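Local coordinates for gentamicin resistance protein (Enterococcus gallinarum, PDB 6CTZ), which probably transfers a phosphate group from a guanine nucleotide to the 2''-hydroxyl of aminoglycoside antibiotics such as kanamycin, thereby conferring gentamicin resistance, at residues Arg111-Leu116 against Arg240-Tyr245; Thr182-Arg187 against Ile220-Tyr225. The protein carries 2 engineered substitutions. All coordinates share one frame; numbering follows the deposited sequence.

Contact 1 of 2, residues Arg111-Leu116 against Arg240-Tyr245; sequences RLALQL and RQVMAY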
loop_
_atom_site.group_PDB
_atom_site.type_symbol
_atom_site.label_atom_id
_atom_site.label_comp_id
_atom_site.label_asym_id
_atom_site.label_seq_id
_atom_site.Cartn_x
_atom_site.Cartn_y
_atom_site.Cartn_z
ATOM N N ARG A 111 14.279 11.506 -10.672
ATOM C CA ARG A 111 13.831 10.494 -11.627
ATOM C C ARG A 111 12.785 9.571 -11.011
ATOM O O ARG A 111 11.804 9.204 -11.672
ATOM C CB ARG A 111 15.021 9.692 -12.165
ATOM C CG ARG A 111 16.112 10.530 -12.803
ATOM C CD ARG A 111 15.570 11.466 -13.874
ATOM N NE ARG A 111 14.957 10.758 -14.995
ATOM C CZ ARG A 111 14.426 11.364 -16.054
ATOM N NH1 ARG A 111 14.430 12.693 -16.136
ATOM N NH2 ARG A 111 13.887 10.647 -17.031
ATOM N N LEU A 112 12.974 9.187 -9.747
ATOM C CA LEU A 112 11.973 8.362 -9.075
ATOM C C LEU A 112 10.645 9.093 -8.962
ATOM O O LEU A 112 9.586 8.499 -9.177
ATOM C CB LEU A 112 12.467 7.959 -7.689
ATOM C CG LEU A 112 13.574 6.907 -7.667
ATOM C CD1 LEU A 112 14.171 6.824 -6.281
ATOM C CD2 LEU A 112 13.052 5.533 -8.104
ATOM N N ALA A 113 10.682 10.390 -8.632
ATOM C CA ALA A 113 9.447 11.169 -8.533
ATOM C C ALA A 113 8.716 11.216 -9.867
ATOM O O ALA A 113 7.488 11.067 -9.919
ATOM C CB ALA A 113 9.750 12.590 -8.049
ATOM N N LEU A 114 9.462 11.390 -10.959
ATOM C CA LEU A 114 8.850 11.415 -12.280
ATOM C C LEU A 114 8.206 10.072 -12.605
ATOM O O LEU A 114 7.079 10.016 -13.118
ATOM C CB LEU A 114 9.922 11.755 -13.308
ATOM C CG LEU A 114 9.477 11.782 -14.767
ATOM C CD1 LEU A 114 8.311 12.746 -14.986
ATOM C CD2 LEU A 114 10.670 12.127 -15.657
ATOM N N GLN A 115 8.905 8.973 -12.317
ATOM C CA GLN A 115 8.357 7.659 -12.630
ATOM C C GLN A 115 7.146 7.331 -11.771
ATOM O O GLN A 115 6.193 6.710 -12.254
ATOM C CB GLN A 115 9.417 6.585 -12.465
ATOM C CG GLN A 115 10.482 6.603 -13.528
ATOM C CD GLN A 115 11.412 5.433 -13.354
ATOM O OE1 GLN A 115 12.405 5.527 -12.641
ATOM N NE2 GLN A 115 11.066 4.303 -13.961
ATOM N N LEU A 116 7.157 7.727 -10.497
ATOM C CA LEU A 116 5.988 7.498 -9.654
ATOM C C LEU A 116 4.806 8.343 -10.109
ATOM O O LEU A 116 3.664 7.864 -10.122
ATOM C CB LEU A 116 6.334 7.776 -8.194
ATOM C CG LEU A 116 7.123 6.673 -7.505
ATOM C CD1 LEU A 116 7.584 7.142 -6.148
ATOM C CD2 LEU A 116 6.262 5.419 -7.361
ATOM N N ARG A 240 5.920 16.427 -2.696
ATOM C CA ARG A 240 5.612 17.615 -3.486
ATOM C C ARG A 240 6.207 17.531 -4.885
ATOM O O ARG A 240 5.625 18.069 -5.833
ATOM C CB ARG A 240 6.106 18.864 -2.756
ATOM C CG ARG A 240 5.212 19.283 -1.606
ATOM C CD ARG A 240 5.832 20.432 -0.810
ATOM N NE ARG A 240 4.914 20.978 0.189
ATOM C CZ ARG A 240 4.049 21.961 -0.054
ATOM N NH1 ARG A 240 3.978 22.504 -1.263
ATOM N NH2 ARG A 240 3.241 22.383 0.909
ATOM N N GLN A 241 7.362 16.865 -5.037
ATOM C CA GLN A 241 7.944 16.656 -6.361
ATOM C C GLN A 241 7.055 15.762 -7.218
ATOM O O GLN A 241 6.857 16.036 -8.406
ATOM C CB GLN A 241 9.326 16.010 -6.241
ATOM C CG GLN A 241 10.435 16.856 -5.650
ATOM C CD GLN A 241 11.756 16.095 -5.624
ATOM O OE1 GLN A 241 12.104 15.461 -4.625
ATOM N NE2 GLN A 241 12.485 16.135 -6.735
ATOM N N VAL A 242 6.534 14.678 -6.640
ATOM C CA VAL A 242 5.596 13.822 -7.368
ATOM C C VAL A 242 4.357 14.615 -7.766
ATOM O O VAL A 242 3.910 14.570 -8.919
ATOM C CB VAL A 242 5.235 12.576 -6.538
ATOM C CG1 VAL A 242 4.235 11.720 -7.308
ATOM C CG2 VAL A 242 6.488 11.749 -6.203
ATOM N N MET A 243 3.803 15.380 -6.818
ATOM C CA MET A 243 2.612 16.178 -7.101
ATOM C C MET A 243 2.860 17.162 -8.234
ATOM O O MET A 243 1.998 17.359 -9.098
ATOM C CB MET A 243 2.186 16.930 -5.844
ATOM C CG MET A 243 1.647 16.007 -4.768
ATOM S SD MET A 243 1.365 16.896 -3.234
ATOM C CE MET A 243 0.481 15.610 -2.336
ATOM N N ALA A 244 4.039 17.787 -8.257
ATOM C CA ALA A 244 4.329 18.744 -9.317
ATOM C C ALA A 244 4.368 18.054 -10.673
ATOM O O ALA A 244 3.775 18.536 -11.645
ATOM C CB ALA A 244 5.638 19.469 -9.023
ATOM N N TYR A 245 5.055 16.911 -10.762
ATOM C CA TYR A 245 5.117 16.206 -12.040
ATOM C C TYR A 245 3.737 15.749 -12.487
ATOM O O TYR A 245 3.470 15.652 -13.690
ATOM C CB TYR A 245 6.073 15.017 -11.950
ATOM C CG TYR A 245 7.525 15.352 -12.202
ATOM C CD1 TYR A 245 7.893 16.106 -13.310
ATOM C CD2 TYR A 245 8.530 14.893 -11.352
ATOM C CE1 TYR A 245 9.222 16.401 -13.564
ATOM C CE2 TYR A 245 9.859 15.180 -11.597
ATOM C CZ TYR A 245 10.202 15.933 -12.704
ATOM O OH TYR A 245 11.528 16.221 -12.960
#
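One face of the Y245 ring takes the CD1 methyl of L114, which stands 3.9 Å from the ring centroid and 15° off the ring normal, a CH-pi contact displaced slightly toward the rim. The other methyl, CD2, lies 3.5 Å above the guanidinium plane of R111 on its own helix, so the forked end of L114 serves two flat groups at once. This is helix-helix packing in the helical lobe of the kinase-like phosphotransferase fold: helices 106-125 and 236-246 cross at -51°, and their local axes approach to 8.2 Å. A113 sits where the helices come nearest, and its small side chain is consistent with the close approach; its CB meets V242 CG2 at 3.8 Å and Q241 CB at 3.9 Å. The chi1 of L114, 178°, swings CG away from the backbone N and carries CD1 over the Y245 ring, the two side chains crossing at about a right angle. The ring also leans on the other helix's backbone, Y245 CD2 lying 3.6 Å from L114 CA. Its hydroxyl bonds to D110 OD1 on helix 106-125, so the ring is held at its far end as well as on its face. F238 packs on both A113 and L116, while A117 and M120 extend the surface under V242. The packing is looser toward L116, whose CB lies 4.4 Å from V242 CG2.

Contact 2 of 2, residues Thr182-Arg187 against Ile220-Tyr225; sequences TRYTPR and ISDPDY
R187 and S221 form an antiparallel hydrogen-bonded pair, with R187 N to S221 O and S221 N to R187 O both 2.9 Å; the pairing stops at this single bridge between the segments, whose end-to-end directions (CA 184 to 187 against CA 220 to 223) are 116° apart. In this kinase-like fold, the bridge joins the first residue of strand 187-189, just ahead of the kanamycin- and metal-site residue D192, to the loop that follows the magnesium ligand D214. The R187 N-H points at the S221 carbonyl within its plane. S221 N instead reaches R187 O from a direction tilted out of the carbonyl plane. Two CA-H...O contacts supplement the bridge: P186 CA meets S221 O, and I220 CA meets R187 O.

Beside the bridge, Y184 lies across D222. The CB of D222 sits 3.6 Å from the Y184 ring centroid, almost on the ring normal. The carboxylate runs from there over the CG-CD2 side, nearly parallel to the ring at 14°, with OD1 toward Y184 CB and D222 OD2 3.5 Å from Y184 CD2. A chi1 of 60° places Y184 CG between the backbone N and the carbonyl carbon, setting the ring against D222. D222 is fixed at both oxygens: OD2 pairs with K257, which also binds D224, and OD1 accepts D224 N from above the carboxylate plane in an Asx turn. The Y184 hydroxyl bonds to L141 N and to a water that donates to I220 O; S221 OG is bonded to T139 O.

Apolar contacts complete the junction: P186 CB is 3.7 Å from I220 CG2, and R187 CG is 3.8 Å from P223 CG. The P223 ring also abuts the backbone of 182-187, P223 CD lying 3.4 Å from T185 O.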
loop_
_atom_site.group_PDB
_atom_site.type_symbol
_atom_site.label_atom_id
_atom_site.label_comp_id
_atom_site.label_asym_id
_atom_site.label_seq_id
_atom_site.Cartn_x
_atom_site.Cartn_y
_atom_site.Cartn_z
ATOM N N THR A 182 -13.557 16.034 0.907
ATOM C CA THR A 182 -14.389 14.836 0.862
ATOM C C THR A 182 -14.939 14.520 -0.522
ATOM O O THR A 182 -15.304 13.364 -0.774
ATOM C CB THR A 182 -15.553 14.937 1.855
ATOM O OG1 THR A 182 -16.394 16.039 1.498
ATOM C CG2 THR A 182 -15.043 15.124 3.279
ATOM N N ARG A 183 -15.009 15.498 -1.419
ATOM C CA ARG A 183 -15.516 15.261 -2.766
ATOM C C ARG A 183 -14.354 14.964 -3.709
ATOM O O ARG A 183 -13.338 15.667 -3.695
ATOM C CB ARG A 183 -16.321 16.463 -3.261
ATOM C CG ARG A 183 -17.558 16.750 -2.419
ATOM C CD ARG A 183 -18.448 17.812 -3.055
ATOM N NE ARG A 183 -18.912 17.404 -4.378
ATOM C CZ ARG A 183 -20.066 16.786 -4.613
ATOM N NH1 ARG A 183 -20.893 16.506 -3.613
ATOM N NH2 ARG A 183 -20.396 16.452 -5.852
ATOM N N TYR A 184 -14.498 13.914 -4.510
ATOM C CA TYR A 184 -13.445 13.537 -5.442
ATOM C C TYR A 184 -14.061 12.765 -6.599
ATOM O O TYR A 184 -15.189 12.272 -6.511
ATOM C CB TYR A 184 -12.348 12.710 -4.751
ATOM C CG TYR A 184 -12.838 11.415 -4.122
ATOM C CD1 TYR A 184 -12.890 10.240 -4.862
ATOM C CD2 TYR A 184 -13.254 11.372 -2.794
ATOM C CE1 TYR A 184 -13.336 9.057 -4.299
ATOM C CE2 TYR A 184 -13.702 10.191 -2.220
ATOM C CZ TYR A 184 -13.741 9.037 -2.978
ATOM O OH TYR A 184 -14.189 7.851 -2.426
ATOM N N THR A 185 -13.307 12.670 -7.692
ATOM C CA THR A 185 -13.655 11.746 -8.767
ATOM C C THR A 185 -12.929 10.433 -8.521
ATOM O O THR A 185 -11.695 10.429 -8.443
ATOM C CB THR A 185 -13.264 12.310 -10.126
ATOM O OG1 THR A 185 -13.941 13.555 -10.336
ATOM C CG2 THR A 185 -13.660 11.343 -11.241
ATOM N N PRO A 186 -13.635 9.320 -8.346
ATOM C CA PRO A 186 -12.956 8.062 -8.022
ATOM C C PRO A 186 -12.101 7.555 -9.180
ATOM O O PRO A 186 -12.393 7.779 -10.360
ATOM C CB PRO A 186 -14.116 7.101 -7.733
ATOM C CG PRO A 186 -15.303 7.970 -7.462
ATOM C CD PRO A 186 -15.103 9.194 -8.293
ATOM N N ARG A 187 -11.014 6.875 -8.821
ATOM C CA ARG A 187 -10.098 6.291 -9.788
ATOM C C ARG A 187 -9.589 4.979 -9.219
ATOM O O ARG A 187 -9.664 4.743 -8.011
ATOM C CB ARG A 187 -8.848 7.167 -9.967
ATOM C CG ARG A 187 -9.100 8.613 -10.297
ATOM C CD ARG A 187 -9.552 8.777 -11.721
ATOM N NE ARG A 187 -9.761 10.189 -12.015
ATOM C CZ ARG A 187 -10.332 10.646 -13.123
ATOM N NH1 ARG A 187 -10.737 9.796 -14.054
ATOM N NH2 ARG A 187 -10.494 11.953 -13.298
ATOM N N ILE A 220 -11.298 1.325 -6.111
ATOM C CA ILE A 220 -11.795 2.514 -6.796
ATOM C C ILE A 220 -12.077 3.524 -5.693
ATOM O O ILE A 220 -13.009 3.343 -4.900
ATOM C CB ILE A 220 -13.058 2.220 -7.617
ATOM C CG1 ILE A 220 -12.798 1.088 -8.622
ATOM C CG2 ILE A 220 -13.532 3.500 -8.300
ATOM C CD1 ILE A 220 -11.599 1.314 -9.501
ATOM N N SER A 221 -11.235 4.547 -5.589
ATOM C CA SER A 221 -11.313 5.435 -4.435
ATOM C C SER A 221 -10.689 6.781 -4.794
ATOM O O SER A 221 -10.532 7.115 -5.973
ATOM C CB SER A 221 -10.634 4.777 -3.221
ATOM O OG SER A 221 -10.962 5.455 -2.021
ATOM N N ASP A 222 -10.335 7.546 -3.778
ATOM C CA ASP A 222 -9.797 8.879 -3.988
ATOM C C ASP A 222 -8.347 8.765 -4.442
ATOM O O ASP A 222 -7.518 8.236 -3.692
ATOM C CB ASP A 222 -9.868 9.639 -2.672
ATOM C CG ASP A 222 -9.492 11.099 -2.805
ATOM O OD1 ASP A 222 -8.818 11.493 -3.789
ATOM O OD2 ASP A 222 -9.866 11.860 -1.893
ATOM N N PRO A 223 -7.995 9.246 -5.642
ATOM C CA PRO A 223 -6.595 9.138 -6.086
ATOM C C PRO A 223 -5.610 9.812 -5.150
ATOM O O PRO A 223 -4.439 9.413 -5.096
ATOM C CB PRO A 223 -6.614 9.779 -7.480
ATOM C CG PRO A 223 -7.821 10.701 -7.452
ATOM C CD PRO A 223 -8.831 9.960 -6.627
ATOM N N ASP A 224 -6.041 10.823 -4.394
ATOM C CA ASP A 224 -5.124 11.454 -3.449
ATOM C C ASP A 224 -4.678 10.505 -2.346
ATOM O O ASP A 224 -3.664 10.773 -1.682
ATOM C CB ASP A 224 -5.767 12.699 -2.845
ATOM C CG ASP A 224 -5.999 13.792 -3.869
ATOM O OD1 ASP A 224 -5.293 13.808 -4.899
ATOM O OD2 ASP A 224 -6.872 14.654 -3.635
ATOM N N TYR A 225 -5.413 9.411 -2.112
ATOM C CA TYR A 225 -4.973 8.463 -1.094
ATOM C C TYR A 225 -3.624 7.837 -1.444
ATOM O O TYR A 225 -2.869 7.455 -0.542
ATOM C CB TYR A 225 -6.020 7.370 -0.832
ATOM C CG TYR A 225 -5.639 6.589 0.392
ATOM C CD1 TYR A 225 -5.917 7.090 1.659
ATOM C CD2 TYR A 225 -4.936 5.383 0.295
ATOM C CE1 TYR A 225 -5.536 6.409 2.800
ATOM C CE2 TYR A 225 -4.546 4.693 1.437
ATOM C CZ TYR A 225 -4.857 5.212 2.686
ATOM O OH TYR A 225 -4.472 4.549 3.827
HETATM O O HOH W 1 -14.854 5.821 -4.434
#

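How the contacts relate
From the N terminus, the five-stranded sheet (strands 20-25 to 83-89) comes before both contacts, and helix 106-125 then supplies the first half of contact 1. The chain runs on through helices 128-133, 141-155, 162-176 and 179-182 to reach 182-187. Contact 2 closes the shorter loop at 220-225, enclosing strands 198-200 and 209-212 with the metal ligands H197 and D214. After helix 228-234, 240-245 closes contact 1 around all of it, so the loops nest. The centres of contacts 1 and 2 are about 19 Å apart. The nearest atoms of contacts 1 and 2 are about 6 Å apart, so they do not meet. Contact 1 joins two helices; contact 2 ties the start of strand 187-189 to the loop after D214.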